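Local coordinates for protein desmoplakin (Homo sapiens, PDB 3R6N) that probably links intermediate filaments to desmosomal cell-cell junctions, its plakin domain forming a rigid rod of spectrin repeats that carries an SH3 domain, at residues A[271-276]-A[333-338]; A[303-308]-A[316-321]; A[53-58]-A[76-81]. All coordinates share one frame; numbering follows the deposited sequence.

Interaction 1. Residues A[271-276]-A[333-338]; sequences LKPRNP and LIIPPP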
loop_
_atom_site.group_PDB
_atom_site.type_symbol
_atom_site.label_atom_id
_atom_site.label_comp_id
_atom_site.label_asym_id
_atom_site.label_seq_id
_atom_site.Cartn_x
_atom_site.Cartn_y
_atom_site.Cartn_z
ATOM N N LEU A 271 4.652 -5.327 -8.297
ATOM C CA LEU A 271 5.187 -4.021 -8.672
ATOM C C LEU A 271 5.795 -3.969 -10.075
ATOM O O LEU A 271 5.645 -2.976 -10.780
ATOM C CB LEU A 271 6.219 -3.556 -7.641
ATOM C CG LEU A 271 5.724 -2.649 -6.512
ATOM C CD1 LEU A 271 4.373 -3.096 -6.004
ATOM C CD2 LEU A 271 6.739 -2.595 -5.378
ATOM N N LYS A 272 6.489 -5.026 -10.482
ATOM C CA LYS A 272 7.184 -5.001 -11.767
ATOM C C LYS A 272 6.279 -4.635 -12.946
ATOM O O LYS A 272 6.679 -3.861 -13.817
ATOM C CB LYS A 272 7.904 -6.322 -12.030
ATOM C CG LYS A 272 9.064 -6.573 -11.090
ATOM C CD LYS A 272 9.813 -7.835 -11.459
ATOM C CE LYS A 272 10.934 -8.108 -10.476
ATOM N NZ LYS A 272 11.937 -7.005 -10.474
ATOM N N PRO A 273 5.057 -5.186 -12.981
ATOM C CA PRO A 273 4.158 -4.891 -14.104
ATOM C C PRO A 273 3.795 -3.411 -14.228
ATOM O O PRO A 273 3.240 -3.002 -15.246
ATOM C CB PRO A 273 2.917 -5.723 -13.778
ATOM C CG PRO A 273 3.431 -6.844 -12.943
ATOM C CD PRO A 273 4.514 -6.235 -12.102
ATOM N N ARG A 274 4.110 -2.614 -13.216
ATOM C CA ARG A 274 3.828 -1.185 -13.280
ATOM C C ARG A 274 4.714 -0.500 -14.309
ATOM O O ARG A 274 4.364 0.566 -14.822
ATOM C CB ARG A 274 3.998 -0.527 -11.914
ATOM C CG ARG A 274 3.125 -1.125 -10.842
ATOM C CD ARG A 274 3.039 -0.225 -9.631
ATOM N NE ARG A 274 2.255 0.975 -9.907
ATOM C CZ ARG A 274 0.930 1.032 -9.836
ATOM N NH1 ARG A 274 0.232 -0.043 -9.500
ATOM N NH2 ARG A 274 0.303 2.167 -10.105
ATOM N N ASN A 275 5.860 -1.114 -14.600
ATOM C CA ASN A 275 6.780 -0.603 -15.611
ATOM C C ASN A 275 6.335 -0.943 -17.025
ATOM O O ASN A 275 5.912 -2.063 -17.297
ATOM C CB ASN A 275 8.188 -1.143 -15.379
ATOM C CG ASN A 275 8.835 -0.560 -14.142
ATOM O OD1 ASN A 275 8.690 0.631 -13.854
ATOM N ND2 ASN A 275 9.555 -1.399 -13.397
ATOM N N PRO A 276 6.450 0.030 -17.935
ATOM C CA PRO A 276 5.954 -0.080 -19.310
ATOM C C PRO A 276 6.655 -1.184 -20.088
ATOM O O PRO A 276 6.104 -1.691 -21.063
ATOM C CB PRO A 276 6.282 1.295 -19.911
ATOM C CG PRO A 276 6.510 2.204 -18.735
ATOM C CD PRO A 276 7.084 1.332 -17.671
ATOM N N LEU A 333 -4.783 2.481 -9.450
ATOM C CA LEU A 333 -4.799 1.059 -9.776
ATOM C C LEU A 333 -3.628 0.318 -9.138
ATOM O O LEU A 333 -2.471 0.713 -9.290
ATOM C CB LEU A 333 -4.760 0.853 -11.289
ATOM C CG LEU A 333 -5.964 1.286 -12.118
ATOM C CD1 LEU A 333 -5.581 1.339 -13.587
ATOM C CD2 LEU A 333 -7.142 0.351 -11.891
ATOM N N ILE A 334 -3.931 -0.763 -8.430
ATOM C CA ILE A 334 -2.894 -1.598 -7.840
ATOM C C ILE A 334 -2.903 -2.966 -8.517
ATOM O O ILE A 334 -3.839 -3.292 -9.249
ATOM C CB ILE A 334 -3.098 -1.752 -6.317
ATOM C CG1 ILE A 334 -1.794 -2.167 -5.634
ATOM C CG2 ILE A 334 -4.220 -2.738 -6.014
ATOM C CD1 ILE A 334 -1.756 -1.829 -4.166
ATOM N N ILE A 335 -1.858 -3.758 -8.289
ATOM C CA ILE A 335 -1.781 -5.097 -8.866
ATOM C C ILE A 335 -1.744 -6.141 -7.755
ATOM O O ILE A 335 -0.674 -6.532 -7.294
ATOM C CB ILE A 335 -0.543 -5.258 -9.777
ATOM C CG1 ILE A 335 -0.361 -4.021 -10.662
ATOM C CG2 ILE A 335 -0.659 -6.521 -10.617
ATOM C CD1 ILE A 335 0.784 -4.126 -11.648
ATOM N N PRO A 336 -2.921 -6.608 -7.331
ATOM C CA PRO A 336 -3.042 -7.472 -6.154
ATOM C C PRO A 336 -2.370 -8.832 -6.352
ATOM O O PRO A 336 -2.116 -9.234 -7.494
ATOM C CB PRO A 336 -4.554 -7.646 -6.022
ATOM C CG PRO A 336 -5.047 -7.530 -7.413
ATOM C CD PRO A 336 -4.202 -6.469 -8.040
ATOM N N PRO A 337 -2.075 -9.532 -5.243
ATOM C CA PRO A 337 -1.525 -10.890 -5.272
ATOM C C PRO A 337 -2.474 -11.833 -5.999
ATOM O O PRO A 337 -3.597 -11.431 -6.298
ATOM C CB PRO A 337 -1.418 -11.258 -3.785
ATOM C CG PRO A 337 -2.288 -10.294 -3.077
ATOM C CD PRO A 337 -2.216 -9.035 -3.866
ATOM N N PRO A 338 -2.035 -13.071 -6.273
ATOM C CA PRO A 338 -0.745 -13.622 -5.847
ATOM C C PRO A 338 0.431 -13.174 -6.714
ATOM O O PRO A 338 0.335 -13.166 -7.943
ATOM C CB PRO A 338 -0.959 -15.126 -5.990
ATOM C CG PRO A 338 -1.890 -15.239 -7.136
ATOM C CD PRO A 338 -2.820 -14.057 -7.037
#
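Arg274 reaches from the 3-10 turn 272-274 to the first residue of strand 333-334 and grips a single backbone oxygen there. CB points neither at the other segment nor away from it, and the chain beyond it swings across: CG, beside the backbone N (chi1 -58°), meets the CD1 methyl of Ile335, with Arg274 CG and Ile335 CD1 3.9 Å apart. The aliphatic part of the arginine and the isoleucine run past each other in opposite senses. A bend about the CG-CD bond (chi3 71°) turns the guanidinium so that its NH1-NH2 end faces the strand. Arg274 NH1 lies 2.8 Å from Leu333 O in a fairly straight bond, while Arg274 NH2 meets the same Leu333 O at 3.2 Å and is more bent. The oxygen sits almost in the guanidinium plane, so the pair of bonds fixes the rotation of the group at the tip. NH2 also donates to Ser330 O, and the indole of Trp316 packs against the guanidinium carbon CZ.

Beside the arginine's CG, the same CD1 of Ile335 also meets the proline ring, Pro273 CB to Ile335 CD1 being 3.4 Å. All the residues that touch are buried, and Leu271 and Arg274 also lean on helix 167-225. Chain entry and exit of the small beta barrel thus meet here, beside that helix, an arrangement that suits an SH3 domain inserted into a spectrin-repeat rod.

Interaction 2. Residues A[303-308]-A[316-321]; sequences DECILK and WYVTGP
At the apolar centre of this strand pair Leu307 CD1 rests 3.7 Å from Trp316 CB. With CG turned away from the backbone N (chi1 -179°), the leucine brings CD1 to the start of the indole, touching CG, CD2 and CE3 obliquely. Val318, the non-hydrogen-bonded partner of Leu307, lies on the same face, and Leu286 of strand 285-288 packs against all three residues.

Between the strands, Thr319 N donates to Ile306 O at 2.9 Å. Lys308 N donates to Tyr317 O at 2.8 Å, whereas the return bond from Ile306 N to Thr319 O is weak. Toward the far end Pro321 follows a cis peptide bond and sets its CB 3.5 Å from Glu304 O.

The other face is more open. Ile306 and Thr319 lie side by side, the Thr319 CG2 methyl against Ile306 CB at 3.4 Å. Farther out the extended Lys308 runs beside Tyr317, with Lys308 CB 3.9 Å from Tyr317 CD2, and its CG passes across Thr319 CG2. The lysine ammonium ends in a salt bridge with Asp325, at the polar edge. This hairpin, with strands 304-309 and 315-319 adjacent in a five-stranded antiparallel sheet and one face turned to the core around Trp316 and Leu286, is that of an SH3 beta barrel.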
loop_
_atom_site.group_PDB
_atom_site.type_symbol
_atom_site.label_atom_id
_atom_site.label_comp_id
_atom_site.label_asym_id
_atom_site.label_seq_id
_atom_site.Cartn_x
_atom_site.Cartn_y
_atom_site.Cartn_z
ATOM N N ASP A 303 -13.123 -2.730 -8.128
ATOM C CA ASP A 303 -13.365 -3.369 -9.419
ATOM C C ASP A 303 -12.106 -4.074 -9.929
ATOM O O ASP A 303 -10.996 -3.565 -9.780
ATOM C CB ASP A 303 -13.851 -2.352 -10.458
ATOM C CG ASP A 303 -15.307 -1.964 -10.268
ATOM O OD1 ASP A 303 -15.985 -2.575 -9.413
ATOM O OD2 ASP A 303 -15.775 -1.052 -10.986
ATOM N N GLU A 304 -12.284 -5.251 -10.524
ATOM C CA GLU A 304 -11.179 -5.960 -11.155
ATOM C C GLU A 304 -11.038 -5.535 -12.609
ATOM O O GLU A 304 -11.973 -5.661 -13.395
ATOM C CB GLU A 304 -11.368 -7.475 -11.066
ATOM C CG GLU A 304 -10.438 -8.250 -11.997
ATOM C CD GLU A 304 -10.467 -9.758 -11.775
ATOM O OE1 GLU A 304 -10.869 -10.488 -12.713
ATOM O OE2 GLU A 304 -10.076 -10.208 -10.671
ATOM N N CYS A 305 -9.864 -5.027 -12.962
ATOM C CA CYS A 305 -9.601 -4.593 -14.326
ATOM C C CYS A 305 -8.487 -5.411 -14.957
ATOM O O CYS A 305 -7.661 -6.001 -14.264
ATOM C CB CYS A 305 -9.203 -3.119 -14.352
ATOM S SG CYS A 305 -10.447 -1.964 -13.740
ATOM N N ILE A 306 -8.467 -5.436 -16.282
ATOM C CA ILE A 306 -7.374 -6.056 -17.010
ATOM C C ILE A 306 -6.547 -4.963 -17.665
ATOM O O ILE A 306 -7.092 -4.022 -18.237
ATOM C CB ILE A 306 -7.875 -7.058 -18.076
ATOM C CG1 ILE A 306 -8.512 -8.287 -17.412
ATOM C CG2 ILE A 306 -6.734 -7.480 -18.991
ATOM C CD1 ILE A 306 -9.963 -8.090 -16.992
ATOM N N LEU A 307 -5.230 -5.080 -17.553
ATOM C CA LEU A 307 -4.315 -4.100 -18.119
ATOM C C LEU A 307 -4.103 -4.364 -19.600
ATOM O O LEU A 307 -3.832 -5.492 -20.000
ATOM C CB LEU A 307 -2.980 -4.158 -17.384
ATOM C CG LEU A 307 -1.886 -3.188 -17.820
ATOM C CD1 LEU A 307 -2.361 -1.750 -17.705
ATOM C CD2 LEU A 307 -0.640 -3.406 -16.975
ATOM N N LYS A 308 -4.233 -3.328 -20.419
ATOM C CA LYS A 308 -4.041 -3.484 -21.856
ATOM C C LYS A 308 -2.776 -2.790 -22.353
ATOM O O LYS A 308 -2.010 -3.363 -23.126
ATOM C CB LYS A 308 -5.265 -2.995 -22.633
ATOM C CG LYS A 308 -6.387 -4.018 -22.721
ATOM C CD LYS A 308 -7.347 -3.699 -23.865
ATOM C CE LYS A 308 -8.204 -4.912 -24.222
ATOM N NZ LYS A 308 -9.098 -4.664 -25.391
ATOM N N TRP A 316 -3.136 4.245 -17.826
ATOM C CA TRP A 316 -3.130 2.898 -18.370
ATOM C C TRP A 316 -4.392 2.620 -19.160
ATOM O O TRP A 316 -5.486 2.992 -18.741
ATOM C CB TRP A 316 -3.002 1.874 -17.246
ATOM C CG TRP A 316 -1.676 1.913 -16.574
ATOM C CD1 TRP A 316 -0.571 2.595 -16.985
ATOM C CD2 TRP A 316 -1.306 1.234 -15.371
ATOM N NE1 TRP A 316 0.463 2.388 -16.109
ATOM C CE2 TRP A 316 0.038 1.555 -15.109
ATOM C CE3 TRP A 316 -1.981 0.385 -14.491
ATOM C CZ2 TRP A 316 0.720 1.060 -14.003
ATOM C CZ3 TRP A 316 -1.301 -0.105 -13.393
ATOM C CH2 TRP A 316 0.036 0.235 -13.158
ATOM N N TYR A 317 -4.245 1.973 -20.308
ATOM C CA TYR A 317 -5.410 1.488 -21.016
ATOM C C TYR A 317 -5.873 0.241 -20.287
ATOM O O TYR A 317 -5.128 -0.718 -20.135
ATOM C CB TYR A 317 -5.103 1.203 -22.483
ATOM C CG TYR A 317 -6.337 1.247 -23.362
ATOM C CD1 TYR A 317 -7.275 2.266 -23.223
ATOM C CD2 TYR A 317 -6.561 0.281 -24.333
ATOM C CE1 TYR A 317 -8.402 2.316 -24.019
ATOM C CE2 TYR A 317 -7.685 0.325 -25.135
ATOM C CZ TYR A 317 -8.602 1.347 -24.972
ATOM O OH TYR A 317 -9.721 1.388 -25.769
ATOM N N VAL A 318 -7.109 0.275 -19.812
ATOM C CA VAL A 318 -7.615 -0.758 -18.927
ATOM C C VAL A 318 -8.993 -1.208 -19.382
ATOM O O VAL A 318 -9.773 -0.414 -19.893
ATOM C CB VAL A 318 -7.686 -0.229 -17.476
ATOM C CG1 VAL A 318 -8.721 -0.986 -16.678
ATOM C CG2 VAL A 318 -6.320 -0.302 -16.810
ATOM N N THR A 319 -9.293 -2.486 -19.201
ATOM C CA THR A 319 -10.605 -3.008 -19.563
ATOM C C THR A 319 -11.358 -3.522 -18.334
ATOM O O THR A 319 -10.910 -3.342 -17.203
ATOM C CB THR A 319 -10.495 -4.098 -20.664
ATOM O OG1 THR A 319 -11.688 -4.891 -20.691
ATOM C CG2 THR A 319 -9.297 -4.999 -20.419
ATOM N N GLY A 320 -12.512 -4.143 -18.564
ATOM C CA GLY A 320 -13.311 -4.719 -17.496
ATOM C C GLY A 320 -13.828 -3.678 -16.526
ATOM O O GLY A 320 -13.486 -2.502 -16.641
ATOM N N PRO A 321 -14.663 -4.104 -15.566
ATOM C CA PRO A 321 -15.128 -5.488 -15.454
ATOM C C PRO A 321 -16.379 -5.723 -16.295
ATOM O O PRO A 321 -17.036 -6.755 -16.149
ATOM C CB PRO A 321 -15.470 -5.604 -13.973
ATOM C CG PRO A 321 -15.979 -4.250 -13.637
ATOM C CD PRO A 321 -15.120 -3.288 -14.428
#

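Interaction 3. Residues A[53-58]-A[76-81]; sequences DYRWQL and EEYENL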
loop_
_atom_site.group_PDB
_atom_site.type_symbol
_atom_site.label_atom_id
_atom_site.label_comp_id
_atom_site.label_asym_id
_atom_site.label_seq_id
_atom_site.Cartn_x
_atom_site.Cartn_y
_atom_site.Cartn_z
ATOM N N ASP A 53 -21.365 61.941 -13.654
ATOM C CA ASP A 53 -21.147 63.298 -14.134
ATOM C C ASP A 53 -22.436 63.897 -14.671
ATOM O O ASP A 53 -22.571 65.116 -14.782
ATOM C CB ASP A 53 -20.074 63.317 -15.222
ATOM C CG ASP A 53 -18.675 63.199 -14.659
ATOM O OD1 ASP A 53 -18.472 62.395 -13.723
ATOM O OD2 ASP A 53 -17.776 63.918 -15.147
ATOM N N TYR A 54 -23.389 63.032 -14.996
ATOM C CA TYR A 54 -24.646 63.471 -15.585
ATOM C C TYR A 54 -25.565 64.139 -14.566
ATOM O O TYR A 54 -26.557 64.761 -14.937
ATOM C CB TYR A 54 -25.362 62.291 -16.233
ATOM C CG TYR A 54 -26.488 62.688 -17.152
ATOM C CD1 TYR A 54 -26.224 63.204 -18.413
ATOM C CD2 TYR A 54 -27.814 62.536 -16.768
ATOM C CE1 TYR A 54 -27.248 63.565 -19.265
ATOM C CE2 TYR A 54 -28.850 62.895 -17.615
ATOM C CZ TYR A 54 -28.560 63.408 -18.863
ATOM O OH TYR A 54 -29.579 63.767 -19.716
ATOM N N ARG A 55 -25.235 64.007 -13.286
ATOM C CA ARG A 55 -26.053 64.600 -12.236
ATOM C C ARG A 55 -26.149 66.108 -12.407
ATOM O O ARG A 55 -27.196 66.706 -12.157
ATOM C CB ARG A 55 -25.502 64.265 -10.849
ATOM C CG ARG A 55 -26.340 64.829 -9.713
ATOM C CD ARG A 55 -26.641 63.775 -8.657
ATOM N NE ARG A 55 -27.937 64.004 -8.020
ATOM C CZ ARG A 55 -28.468 63.214 -7.091
ATOM N NH1 ARG A 55 -27.818 62.133 -6.677
ATOM N NH2 ARG A 55 -29.654 63.507 -6.574
ATOM N N TRP A 56 -25.050 66.717 -12.839
ATOM C CA TRP A 56 -25.000 68.162 -13.027
ATOM C C TRP A 56 -25.672 68.590 -14.326
ATOM O O TRP A 56 -26.303 69.643 -14.388
ATOM C CB TRP A 56 -23.556 68.665 -12.961
ATOM C CG TRP A 56 -23.024 68.711 -11.559
ATOM C CD1 TRP A 56 -22.938 69.807 -10.751
ATOM C CD2 TRP A 56 -22.522 67.607 -10.793
ATOM N NE1 TRP A 56 -22.406 69.457 -9.533
ATOM C CE2 TRP A 56 -22.143 68.112 -9.532
ATOM C CE3 TRP A 56 -22.352 66.243 -11.052
ATOM C CZ2 TRP A 56 -21.605 67.300 -8.534
ATOM C CZ3 TRP A 56 -21.819 65.440 -10.059
ATOM C CH2 TRP A 56 -21.451 65.971 -8.817
ATOM N N GLN A 57 -25.538 67.771 -15.362
ATOM C CA GLN A 57 -26.246 68.020 -16.608
ATOM C C GLN A 57 -27.740 67.948 -16.322
ATOM O O GLN A 57 -28.541 68.656 -16.933
ATOM C CB GLN A 57 -25.853 66.984 -17.662
ATOM C CG GLN A 57 -25.683 67.540 -19.074
ATOM C CD GLN A 57 -26.985 68.026 -19.685
ATOM O OE1 GLN A 57 -27.494 69.091 -19.328
ATOM N NE2 GLN A 57 -27.528 67.250 -20.616
ATOM N N LEU A 58 -28.101 67.090 -15.373
ATOM C CA LEU A 58 -29.495 66.909 -14.981
ATOM C C LEU A 58 -29.979 68.050 -14.099
ATOM O O LEU A 58 -31.134 68.462 -14.180
ATOM C CB LEU A 58 -29.677 65.584 -14.240
ATOM C CG LEU A 58 -31.118 65.242 -13.857
ATOM C CD1 LEU A 58 -31.923 64.883 -15.096
ATOM C CD2 LEU A 58 -31.157 64.110 -12.843
ATOM N N GLU A 76 -36.574 60.585 -10.285
ATOM C CA GLU A 76 -36.856 59.220 -9.863
ATOM C C GLU A 76 -36.146 58.223 -10.767
ATOM O O GLU A 76 -35.710 57.161 -10.319
ATOM C CB GLU A 76 -38.366 58.961 -9.851
ATOM C CG GLU A 76 -38.763 57.545 -9.452
ATOM C CD GLU A 76 -38.685 56.562 -10.609
ATOM O OE1 GLU A 76 -39.121 56.916 -11.727
ATOM O OE2 GLU A 76 -38.181 55.438 -10.400
ATOM N N GLU A 77 -36.035 58.572 -12.045
ATOM C CA GLU A 77 -35.342 57.728 -13.006
ATOM C C GLU A 77 -33.844 57.761 -12.762
ATOM O O GLU A 77 -33.177 56.731 -12.790
ATOM C CB GLU A 77 -35.635 58.182 -14.433
ATOM C CG GLU A 77 -35.017 57.297 -15.494
ATOM C CD GLU A 77 -35.599 55.893 -15.491
ATOM O OE1 GLU A 77 -36.838 55.761 -15.363
ATOM O OE2 GLU A 77 -34.818 54.921 -15.612
ATOM N N TYR A 78 -33.314 58.954 -12.524
ATOM C CA TYR A 78 -31.884 59.107 -12.315
ATOM C C TYR A 78 -31.420 58.401 -11.043
ATOM O O TYR A 78 -30.405 57.702 -11.049
ATOM C CB TYR A 78 -31.485 60.582 -12.281
ATOM C CG TYR A 78 -30.008 60.775 -12.054
ATOM C CD1 TYR A 78 -29.116 60.769 -13.115
ATOM C CD2 TYR A 78 -29.501 60.941 -10.775
ATOM C CE1 TYR A 78 -27.760 60.933 -12.907
ATOM C CE2 TYR A 78 -28.149 61.105 -10.557
ATOM C CZ TYR A 78 -27.282 61.101 -11.624
ATOM O OH TYR A 78 -25.932 61.265 -11.401
ATOM N N GLU A 79 -32.163 58.586 -9.956
ATOM C CA GLU A 79 -31.803 57.981 -8.678
ATOM C C GLU A 79 -31.878 56.462 -8.770
ATOM O O GLU A 79 -31.187 55.750 -8.043
ATOM C CB GLU A 79 -32.715 58.493 -7.561
ATOM C CG GLU A 79 -31.991 58.777 -6.252
ATOM C CD GLU A 79 -31.035 59.954 -6.359
ATOM O OE1 GLU A 79 -31.377 60.930 -7.062
ATOM O OE2 GLU A 79 -29.946 59.902 -5.749
ATOM N N ASN A 80 -32.724 55.980 -9.676
ATOM C CA ASN A 80 -32.892 54.551 -9.910
ATOM C C ASN A 80 -31.723 53.984 -10.715
ATOM O O ASN A 80 -31.205 52.914 -10.401
ATOM C CB ASN A 80 -34.223 54.287 -10.622
ATOM C CG ASN A 80 -34.609 52.819 -10.628
ATOM O OD1 ASN A 80 -33.851 51.966 -11.090
ATOM N ND2 ASN A 80 -35.798 52.517 -10.114
ATOM N N LEU A 81 -31.311 54.719 -11.746
ATOM C CA LEU A 81 -30.161 54.354 -12.568
ATOM C C LEU A 81 -28.903 54.356 -11.716
ATOM O O LEU A 81 -28.150 53.388 -11.694
ATOM C CB LEU A 81 -29.986 55.360 -13.709
ATOM C CG LEU A 81 -29.282 54.942 -15.004
ATOM C CD1 LEU A 81 -28.775 56.176 -15.733
ATOM C CD2 LEU A 81 -28.138 53.983 -14.740
#
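Tyr54 opens the contact between two antiparallel helices, 34-64 and 68-117, packed as in the helical bundle of a spectrin repeat; the short segments run at 176° to each other with their axes 11.5 Å apart. Tyr54 turns the edge of its ring toward Tyr78, with Tyr54 CD2 4.2 Å from Tyr78 CE1, and stacks on Trp17, a residue of helix 5-24, which also touches this site.

Arg55 comes next and lies across the Tyr78 ring. Its CG is anti to the backbone N (chi1 -178°), and bends at chi2 and chi3 carry the chain over Tyr78 at about a right angle. Arg55 CD comes within 3.6 Å of Tyr78 CE2, and that ring atom lies over one face of the guanidinium, although the two planes are 65° apart. The charged end forms a salt bridge with Glu79: Arg55 NH2 is 3.1 Å from Glu79 OE1, and Arg55 NH1 donates to OE2 on its syn side. Glu75 makes a second salt bridge with NH2, and the arginine would probably ease the closeness of the two glutamates.

Leu58, one turn on, presses its CD2 on the root of the Tyr78 side chain, Leu58 CD2 lying 3.6 Å from Tyr78 CB. At the other end of that side chain, the Tyr78 hydroxyl is hydrogen-bonded to the backbone oxygen Ile51 O.

In the fold
Interactions 1 and 2 belong to one compact domain. Their centres are 12 Å apart and they touch directly, Trp316 lying against Arg274 and Leu333, and Val318 against Leu333. Both reach the same sheet, interaction 2 pairing neighbouring strands while interaction 1 joins the loop leading into the domain to its last strand. Interaction 1 is wholly buried and joins an arginine to a backbone oxygen; interaction 2 is partly buried and relies on strand-to-strand bonds between an apolar and a more polar face. Interaction 3, also partly buried, sits far along the rod, about 55 Å from interaction 2 by nearest atoms. There, side chains do the bridging between two helices, with a salt bridge flanking aromatic packing.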